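Local coordinates for guanine nucleotide exchange protein (Legionella pneumophila, PDB 1XSZ), which probably acts as a guanine nucleotide exchange factor for ADP-ribosylation factor (Arf) GTPases, with a capping domain over its active site, at residues Ser39-Gln51 against Glu70-Met82. Sequence-based numbering, arbitrary orientation. Where two conformers were deposited one is given.
Sequences SPNEEIAEFFHQQ and ENQQVLKAFTSQM
His49 lies almost flat on Phe78. The two rings form an offset stack with planes only 8° apart and centroids 3.8 Å from each other; Phe78 CE2 sits over the middle of the imidazole, while His49 NE2 is displaced toward the rim of the phenyl ring. Phe78 reaches this place because its CG is anti to the backbone N, which carries the ring toward helix 40-50, against the face of His49, where Phe48 CB also touches Phe78 CE2 at 3.7 Å.

The amide of Gln81 fixes the rotation of the imidazole. His49 ND1 donates to Gln81 OE1 across 3.1 Å, and the acceptor lies in the ring plane, although ring and amide planes are clearly turned against each other. The other end of the same amide is used as well: Gln81 NE2 gives a fairly straight bond (157°) to Glu42 O, meeting a lone pair in the carbonyl plane. That carbonyl also accepts from Glu46 N within its helix. One glutamine side chain thus ties together two points about two turns apart on helix 40-50, the Glu42 carbonyl and the His49 ring.

Farther along, Ala45 lets the backbones close up, its CB lying 3.4 Å from Phe78 N. Val74 is a knob in the hole formed by Asn41, Ile44, Ala45 and Phe48; Val74 CG1 meets Ile44 CG2 at 3.8 Å, while Val74 CG2 faces Asn41. Beyond it, Asn41 ND2 makes a weak bond to Gln73 OE1, the amide planes being well out of parallel. Tyr63 and Leu64 of helix 57-64 also touch Val74.

The axes of segments 40-50 and 70-80 approach to 8.0 Å and cross at -57°, a close helix crossing within the all-helical Sec7 domain, with Val74 as a knob in a hole and Ala45 at the point of nearest backbone approach.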
ATOM      1  N   SER A  39      21.672  13.043  10.920  1.00 28.92           N
ATOM      2  CA  SER A  39      20.553  12.157  11.231  1.00 28.78           C
ATOM      3  C   SER A  39      20.017  11.698   9.876  1.00 27.40           C
ATOM      4  O   SER A  39      19.488  12.499   9.105  1.00 27.48           O
ATOM      5  CB  SER A  39      19.473  12.914  12.006  1.00 30.39           C
ATOM      6  OG  SER A  39      19.035  14.056  11.290  1.00 35.34           O
ATOM      7  N   PRO A  40      20.144  10.397   9.570  1.00 26.36           N
ATOM      8  CA  PRO A  40      19.686   9.831   8.298  1.00 25.01           C
ATOM      9  C   PRO A  40      18.201   9.885   7.954  1.00 23.59           C
ATOM     10  O   PRO A  40      17.838  10.294   6.850  1.00 23.64           O
ATOM     11  CB  PRO A  40      20.210   8.399   8.356  1.00 26.15           C
ATOM     12  CG  PRO A  40      20.112   8.083   9.813  1.00 26.39           C
ATOM     13  CD  PRO A  40      20.673   9.336  10.448  1.00 26.66           C
ATOM     14  N   ASN A  41      17.341   9.480   8.880  1.00 22.20           N
ATOM     15  CA  ASN A  41      15.909   9.461   8.597  1.00 22.03           C
ATOM     16  C   ASN A  41      15.319  10.812   8.210  1.00 21.51           C
ATOM     17  O   ASN A  41      14.514  10.895   7.282  1.00 20.59           O
ATOM     18  CB  ASN A  41      15.142   8.865   9.778  1.00 24.08           C
ATOM     19  CG  ASN A  41      15.565   7.439  10.076  1.00 26.14           C
ATOM     20  OD1 ASN A  41      15.948   6.692   9.172  1.00 28.67           O
ATOM     21  ND2 ASN A  41      15.489   7.049  11.344  1.00 29.09           N
ATOM     22  N   GLU A  42      15.714  11.871   8.905  1.00 21.15           N
ATOM     23  CA  GLU A  42      15.201  13.193   8.578  1.00 20.84           C
ATOM     24  C   GLU A  42      15.780  13.665   7.247  1.00 19.77           C
ATOM     25  O   GLU A  42      15.121  14.380   6.488  1.00 19.38           O
ATOM     26  CB  GLU A  42      15.545  14.193   9.690  1.00 23.98           C
ATOM     27  CG  GLU A  42      14.894  13.865  11.032  1.00 28.55           C
ATOM     28  CD  GLU A  42      15.795  13.061  11.957  1.00 31.58           C
ATOM     29  OE1 GLU A  42      16.430  12.087  11.498  1.00 33.87           O
ATOM     30  OE2 GLU A  42      15.859  13.401  13.158  1.00 35.21           O
ATOM     31  N   GLU A  43      17.008  13.247   6.957  1.00 19.00           N
ATOM     32  CA  GLU A  43      17.666  13.637   5.719  1.00 19.18           C
ATOM     33  C   GLU A  43      17.027  12.952   4.508  1.00 17.75           C
ATOM     34  O   GLU A  43      16.875  13.561   3.455  1.00 17.99           O
ATOM     35  CB  GLU A  43      19.160  13.309   5.788  1.00 21.40           C
ATOM     36  CG  GLU A  43      19.989  14.088   4.782  1.00 23.69           C
ATOM     37  CD  GLU A  43      19.979  15.589   5.046  1.00 23.74           C
ATOM     38  OE1 GLU A  43      20.154  16.361   4.083  1.00 25.94           O
ATOM     39  OE2 GLU A  43      19.807  15.997   6.215  1.00 25.93           O
ATOM     40  N   ILE A  44      16.668  11.680   4.654  1.00 17.41           N
ATOM     41  CA  ILE A  44      16.026  10.968   3.556  1.00 16.42           C
ATOM     42  C   ILE A  44      14.682  11.645   3.265  1.00 16.11           C
ATOM     43  O   ILE A  44      14.351  11.922   2.113  1.00 15.70           O
ATOM     44  CB  ILE A  44      15.790   9.486   3.915  1.00 15.48           C
ATOM     45  CG1 ILE A  44      17.136   8.767   4.060  1.00 16.39           C
ATOM     46  CG2 ILE A  44      14.925   8.818   2.848  1.00 16.78           C
ATOM     47  CD1 ILE A  44      17.020   7.368   4.633  1.00 16.89           C
ATOM     48  N   ALA A  45      13.920  11.925   4.317  1.00 15.22           N
ATOM     49  CA  ALA A  45      12.623  12.573   4.160  1.00 15.39           C
ATOM     50  C   ALA A  45      12.766  13.936   3.491  1.00 15.39           C
ATOM     51  O   ALA A  45      11.989  14.281   2.602  1.00 16.41           O
ATOM     52  CB  ALA A  45      11.943  12.721   5.518  1.00 16.40           C
ATOM     53  N   GLU A  46      13.761  14.710   3.911  1.00 16.92           N
ATOM     54  CA  GLU A  46      13.973  16.027   3.327  1.00 16.35           C
ATOM     55  C   GLU A  46      14.357  15.924   1.854  1.00 16.78           C
ATOM     56  O   GLU A  46      13.953  16.759   1.049  1.00 17.13           O
ATOM     57  CB  GLU A  46      15.059  16.781   4.102  1.00 19.22           C
ATOM     58  CG  GLU A  46      15.298  18.214   3.633  1.00 23.63           C
ATOM     59  CD  GLU A  46      14.072  19.097   3.778  1.00 26.01           C
ATOM     60  OE1 GLU A  46      13.448  19.083   4.862  1.00 28.55           O
ATOM     61  OE2 GLU A  46      13.738  19.819   2.814  1.00 28.89           O
ATOM     62  N   PHE A  47      15.127  14.897   1.503  1.00 16.35           N
ATOM     63  CA  PHE A  47      15.539  14.707   0.117  1.00 15.76           C
ATOM     64  C   PHE A  47      14.315  14.415  -0.755  1.00 16.64           C
ATOM     65  O   PHE A  47      14.207  14.914  -1.870  1.00 17.66           O
ATOM     66  CB  PHE A  47      16.542  13.552   0.003  1.00 16.08           C
ATOM     67  CG  PHE A  47      17.320  13.550  -1.286  1.00 18.14           C
ATOM     68  CD1 PHE A  47      18.372  14.445  -1.480  1.00 18.37           C
ATOM     69  CD2 PHE A  47      16.987  12.678  -2.317  1.00 19.16           C
ATOM     70  CE1 PHE A  47      19.080  14.467  -2.682  1.00 19.82           C
ATOM     71  CE2 PHE A  47      17.691  12.695  -3.524  1.00 19.69           C
ATOM     72  CZ  PHE A  47      18.738  13.592  -3.705  1.00 21.00           C
ATOM     73  N   PHE A  48      13.397  13.604  -0.239  1.00 16.88           N
ATOM     74  CA  PHE A  48      12.176  13.271  -0.974  1.00 16.44           C
ATOM     75  C   PHE A  48      11.392  14.550  -1.282  1.00 17.07           C
ATOM     76  O   PHE A  48      10.874  14.721  -2.385  1.00 17.04           O
ATOM     77  CB  PHE A  48      11.295  12.330  -0.148  1.00 16.39           C
ATOM     78  CG  PHE A  48      11.803  10.912  -0.058  1.00 15.74           C
ATOM     79  CD1 PHE A  48      11.292  10.056   0.910  1.00 15.22           C
ATOM     80  CD2 PHE A  48      12.750  10.419  -0.955  1.00 15.99           C
ATOM     81  CE1 PHE A  48      11.709   8.731   0.990  1.00 15.62           C
ATOM     82  CE2 PHE A  48      13.174   9.091  -0.883  1.00 16.14           C
ATOM     83  CZ  PHE A  48      12.651   8.247   0.090  1.00 15.14           C
ATOM     84  N   HIS A  49      11.288  15.437  -0.296  1.00 16.78           N
ATOM     85  CA  HIS A  49      10.576  16.697  -0.490  1.00 17.45           C
ATOM     86  C   HIS A  49      11.325  17.610  -1.459  1.00 18.63           C
ATOM     87  O   HIS A  49      10.748  18.130  -2.414  1.00 20.13           O
ATOM     88  CB  HIS A  49      10.400  17.422   0.849  1.00 17.25           C
ATOM     89  CG  HIS A  49       9.237  16.937   1.656  1.00 17.38           C
ATOM     90  ND1 HIS A  49       9.349  16.570   2.980  1.00 19.04           N
ATOM     91  CD2 HIS A  49       7.928  16.802   1.338  1.00 15.58           C
ATOM     92  CE1 HIS A  49       8.159  16.234   3.443  1.00 15.63           C
ATOM     93  NE2 HIS A  49       7.279  16.366   2.468  1.00 20.71           N
ATOM     94  N   GLN A  50      12.616  17.797  -1.207  1.00 17.86           N
ATOM     95  CA  GLN A  50      13.446  18.665  -2.037  1.00 19.10           C
ATOM     96  C   GLN A  50      13.558  18.254  -3.497  1.00 19.13           C
ATOM     97  O   GLN A  50      13.523  19.100  -4.389  1.00 19.08           O
ATOM     98  CB  GLN A  50      14.859  18.755  -1.456  1.00 20.95           C
ATOM     99  CG  GLN A  50      15.002  19.640  -0.233  1.00 22.49           C
ATOM    100  CD  GLN A  50      14.748  21.101  -0.545  1.00 25.21           C
ATOM    101  OE1 GLN A  50      15.119  21.591  -1.611  1.00 27.25           O
ATOM    102  NE2 GLN A  50      14.127  21.808   0.391  1.00 27.22           N
ATOM    103  N   GLN A  51      13.692  16.955  -3.742  1.00 18.87           N
ATOM    104  CA  GLN A  51      13.870  16.459  -5.101  1.00 19.52           C
ATOM    105  C   GLN A  51      12.644  15.778  -5.695  1.00 19.30           C
ATOM    106  O   GLN A  51      12.765  14.948  -6.595  1.00 20.60           O
ATOM    107  CB  GLN A  51      15.056  15.490  -5.127  1.00 19.76           C
ATOM    108  CG  GLN A  51      16.334  16.062  -4.520  1.00 20.52           C
ATOM    109  CD  GLN A  51      16.944  17.165  -5.364  1.00 22.50           C
ATOM    110  OE1 GLN A  51      17.818  17.903  -4.904  1.00 24.27           O
ATOM    111  NE2 GLN A  51      16.496  17.275  -6.606  1.00 19.70           N
ATOM    112  N   GLU A  70      12.836   1.466   9.694  1.00 18.89           N
ATOM    113  CA  GLU A  70      13.490   2.621   9.087  1.00 19.33           C
ATOM    114  C   GLU A  70      12.496   3.444   8.276  1.00 18.70           C
ATOM    115  O   GLU A  70      12.395   4.661   8.435  1.00 18.72           O
ATOM    116  CB  GLU A  70      14.628   2.161   8.178  1.00 22.07           C
ATOM    117  CG  GLU A  70      15.277   3.278   7.372  1.00 25.59           C
ATOM    118  CD  GLU A  70      16.359   2.757   6.445  1.00 29.06           C
ATOM    119  OE1 GLU A  70      17.371   2.232   6.949  1.00 29.34           O
ATOM    120  OE2 GLU A  70      16.196   2.866   5.211  1.00 30.03           O
ATOM    121  N   ASN A  71      11.763   2.767   7.400  1.00 16.79           N
ATOM    122  CA  ASN A  71      10.777   3.419   6.553  1.00 16.53           C
ATOM    123  C   ASN A  71       9.748   4.192   7.363  1.00 15.87           C
ATOM    124  O   ASN A  71       9.376   5.309   6.998  1.00 15.72           O
ATOM    125  CB  ASN A  71      10.061   2.380   5.692  1.00 16.93           C
ATOM    126  CG  ASN A  71      11.019   1.555   4.866  1.00 17.40           C
ATOM    127  OD1 ASN A  71      11.863   0.836   5.410  1.00 19.81           O
ATOM    128  ND2 ASN A  71      10.904   1.654   3.548  1.00 17.76           N
ATOM    129  N   GLN A  72       9.275   3.596   8.453  1.00 15.99           N
ATOM    130  CA  GLN A  72       8.280   4.262   9.276  1.00 16.77           C
ATOM    131  C   GLN A  72       8.847   5.512   9.940  1.00 16.62           C
ATOM    132  O   GLN A  72       8.141   6.508  10.097  1.00 16.74           O
ATOM    133  CB  GLN A  72       7.698   3.283  10.304  1.00 18.66           C
ATOM    134  CG  GLN A  72       6.999   2.100   9.633  1.00 20.68           C
ATOM    135  CD  GLN A  72       5.870   1.519  10.458  1.00 24.03           C
ATOM    136  OE1 GLN A  72       4.951   2.232  10.861  1.00 23.60           O
ATOM    137  NE2 GLN A  72       5.925   0.214  10.701  1.00 25.27           N
ATOM    138  N   GLN A  73      10.124   5.477  10.308  1.00 17.81           N
ATOM    139  CA  GLN A  73      10.744   6.649  10.912  1.00 18.03           C
ATOM    140  C   GLN A  73      10.874   7.746   9.862  1.00 17.39           C
ATOM    141  O   GLN A  73      10.662   8.924  10.149  1.00 17.82           O
ATOM    142  CB  GLN A  73      12.128   6.308  11.471  1.00 21.24           C
ATOM    143  CG  GLN A  73      12.095   5.424  12.706  1.00 26.04           C
ATOM    144  CD  GLN A  73      13.480   5.149  13.257  1.00 30.78           C
ATOM    145  OE1 GLN A  73      14.318   4.543  12.588  1.00 34.75           O
ATOM    146  NE2 GLN A  73      13.729   5.597  14.482  1.00 33.87           N
ATOM    147  N   VAL A  74      11.225   7.362   8.637  1.00 16.10           N
ATOM    148  CA  VAL A  74      11.361   8.345   7.574  1.00 14.77           C
ATOM    149  C   VAL A  74      10.005   8.975   7.261  1.00 14.32           C
ATOM    150  O   VAL A  74       9.915  10.179   7.024  1.00 15.57           O
ATOM    151  CB  VAL A  74      11.964   7.713   6.293  1.00 15.06           C
ATOM    152  CG1 VAL A  74      11.944   8.722   5.154  1.00 15.46           C
ATOM    153  CG2 VAL A  74      13.405   7.273   6.568  1.00 15.33           C
ATOM    154  N   LEU A  75       8.950   8.165   7.257  1.00 13.43           N
ATOM    155  CA  LEU A  75       7.619   8.692   6.989  1.00 12.71           C
ATOM    156  C   LEU A  75       7.216   9.702   8.063  1.00 14.06           C
ATOM    157  O   LEU A  75       6.638  10.743   7.757  1.00 14.09           O
ATOM    158  CB  LEU A  75       6.587   7.558   6.926  1.00 14.12           C
ATOM    159  CG  LEU A  75       5.126   8.019   6.795  1.00 12.70           C
ATOM    160  CD1 LEU A  75       4.963   8.892   5.561  1.00 14.48           C
ATOM    161  CD2 LEU A  75       4.200   6.815   6.722  1.00 13.63           C
ATOM    162  N   LYS A  76       7.512   9.393   9.322  0.50 13.46           N
ATOM    163  CA  LYS A  76       7.155  10.306  10.398  0.50 14.77           C
ATOM    164  C   LYS A  76       7.840  11.652  10.175  0.50 14.56           C
ATOM    165  O   LYS A  76       7.226  12.704  10.346  0.50 13.61           O
ATOM    166  CB  LYS A  76       7.559   9.722  11.755  0.50 15.29           C
ATOM    167  CG  LYS A  76       6.912  10.439  12.932  0.50 17.01           C
ATOM    168  CD  LYS A  76       7.216   9.755  14.254  0.50 19.78           C
ATOM    169  CE  LYS A  76       6.461  10.421  15.392  0.50 22.52           C
ATOM    170  NZ  LYS A  76       6.718  11.887  15.437  0.50 24.74           N
ATOM    171  N   ALA A  77       9.108  11.619   9.777  1.00 15.44           N
ATOM    172  CA  ALA A  77       9.845  12.851   9.526  1.00 15.48           C
ATOM    173  C   ALA A  77       9.278  13.562   8.299  1.00 15.99           C
ATOM    174  O   ALA A  77       9.100  14.779   8.298  1.00 17.23           O
ATOM    175  CB  ALA A  77      11.326  12.549   9.317  1.00 15.78           C
ATOM    176  N   PHE A  78       8.979  12.790   7.257  1.00 15.03           N
ATOM    177  CA  PHE A  78       8.436  13.329   6.015  1.00 15.50           C
ATOM    178  C   PHE A  78       7.144  14.096   6.263  1.00 14.80           C
ATOM    179  O   PHE A  78       6.969  15.214   5.783  1.00 15.53           O
ATOM    180  CB  PHE A  78       8.197  12.178   5.027  1.00 13.60           C
ATOM    181  CG  PHE A  78       7.667  12.614   3.687  1.00 12.96           C
ATOM    182  CD1 PHE A  78       6.299  12.645   3.437  1.00 13.73           C
ATOM    183  CD2 PHE A  78       8.540  12.971   2.663  1.00 13.72           C
ATOM    184  CE1 PHE A  78       5.812  13.022   2.191  1.00 15.13           C
ATOM    185  CE2 PHE A  78       8.066  13.350   1.413  1.00 14.02           C
ATOM    186  CZ  PHE A  78       6.698  13.376   1.174  1.00 13.44           C
ATOM    187  N   THR A  79       6.238  13.501   7.024  1.00 14.14           N
ATOM    188  CA  THR A  79       4.973  14.153   7.316  1.00 14.98           C
ATOM    189  C   THR A  79       5.141  15.329   8.286  1.00 15.75           C
ATOM    190  O   THR A  79       4.441  16.335   8.175  1.00 17.02           O
ATOM    191  CB  THR A  79       3.971  13.133   7.868  1.00 14.92           C
ATOM    192  OG1 THR A  79       3.808  12.083   6.904  1.00 15.95           O
ATOM    193  CG2 THR A  79       2.623  13.786   8.119  1.00 17.24           C
ATOM    194  N   SER A  80       6.075  15.200   9.223  0.50 15.66           N
ATOM    195  CA  SER A  80       6.329  16.261  10.194  0.50 18.51           C
ATOM    196  C   SER A  80       6.888  17.503   9.510  0.50 18.74           C
ATOM    197  O   SER A  80       6.730  18.621  10.004  0.50 19.33           O
ATOM    198  CB  SER A  80       7.311  15.775  11.261  0.50 19.48           C
ATOM    199  OG  SER A  80       6.752  14.722  12.023  0.50 23.91           O
ATOM    200  N   GLN A  81       7.539  17.305   8.368  1.00 18.81           N
ATOM    201  CA  GLN A  81       8.126  18.407   7.615  1.00 19.64           C
ATOM    202  C   GLN A  81       7.093  19.177   6.799  1.00 21.05           C
ATOM    203  O   GLN A  81       7.416  20.177   6.157  1.00 23.53           O
ATOM    204  CB  GLN A  81       9.247  17.878   6.713  1.00 20.21           C
ATOM    205  CG  GLN A  81      10.450  17.374   7.505  1.00 20.61           C
ATOM    206  CD  GLN A  81      11.397  16.520   6.686  1.00 22.46           C
ATOM    207  OE1 GLN A  81      11.147  16.236   5.515  1.00 23.47           O
ATOM    208  NE2 GLN A  81      12.493  16.098   7.306  1.00 21.23           N
ATOM    209  N   MET A  82       5.849  18.706   6.826  1.00 20.51           N
ATOM    210  CA  MET A  82       4.761  19.366   6.111  1.00 20.98           C
ATOM    211  C   MET A  82       4.070  20.319   7.079  1.00 20.72           C
ATOM    212  O   MET A  82       3.955  20.025   8.266  1.00 21.83           O
ATOM    213  CB  MET A  82       3.761  18.333   5.591  1.00 20.46           C
ATOM    214  CG  MET A  82       4.347  17.399   4.543  1.00 19.00           C
ATOM    215  SD  MET A  82       3.189  16.136   3.977  1.00 24.85           S
ATOM    216  CE  MET A  82       2.136  17.091   2.901  1.00 24.85           C
TER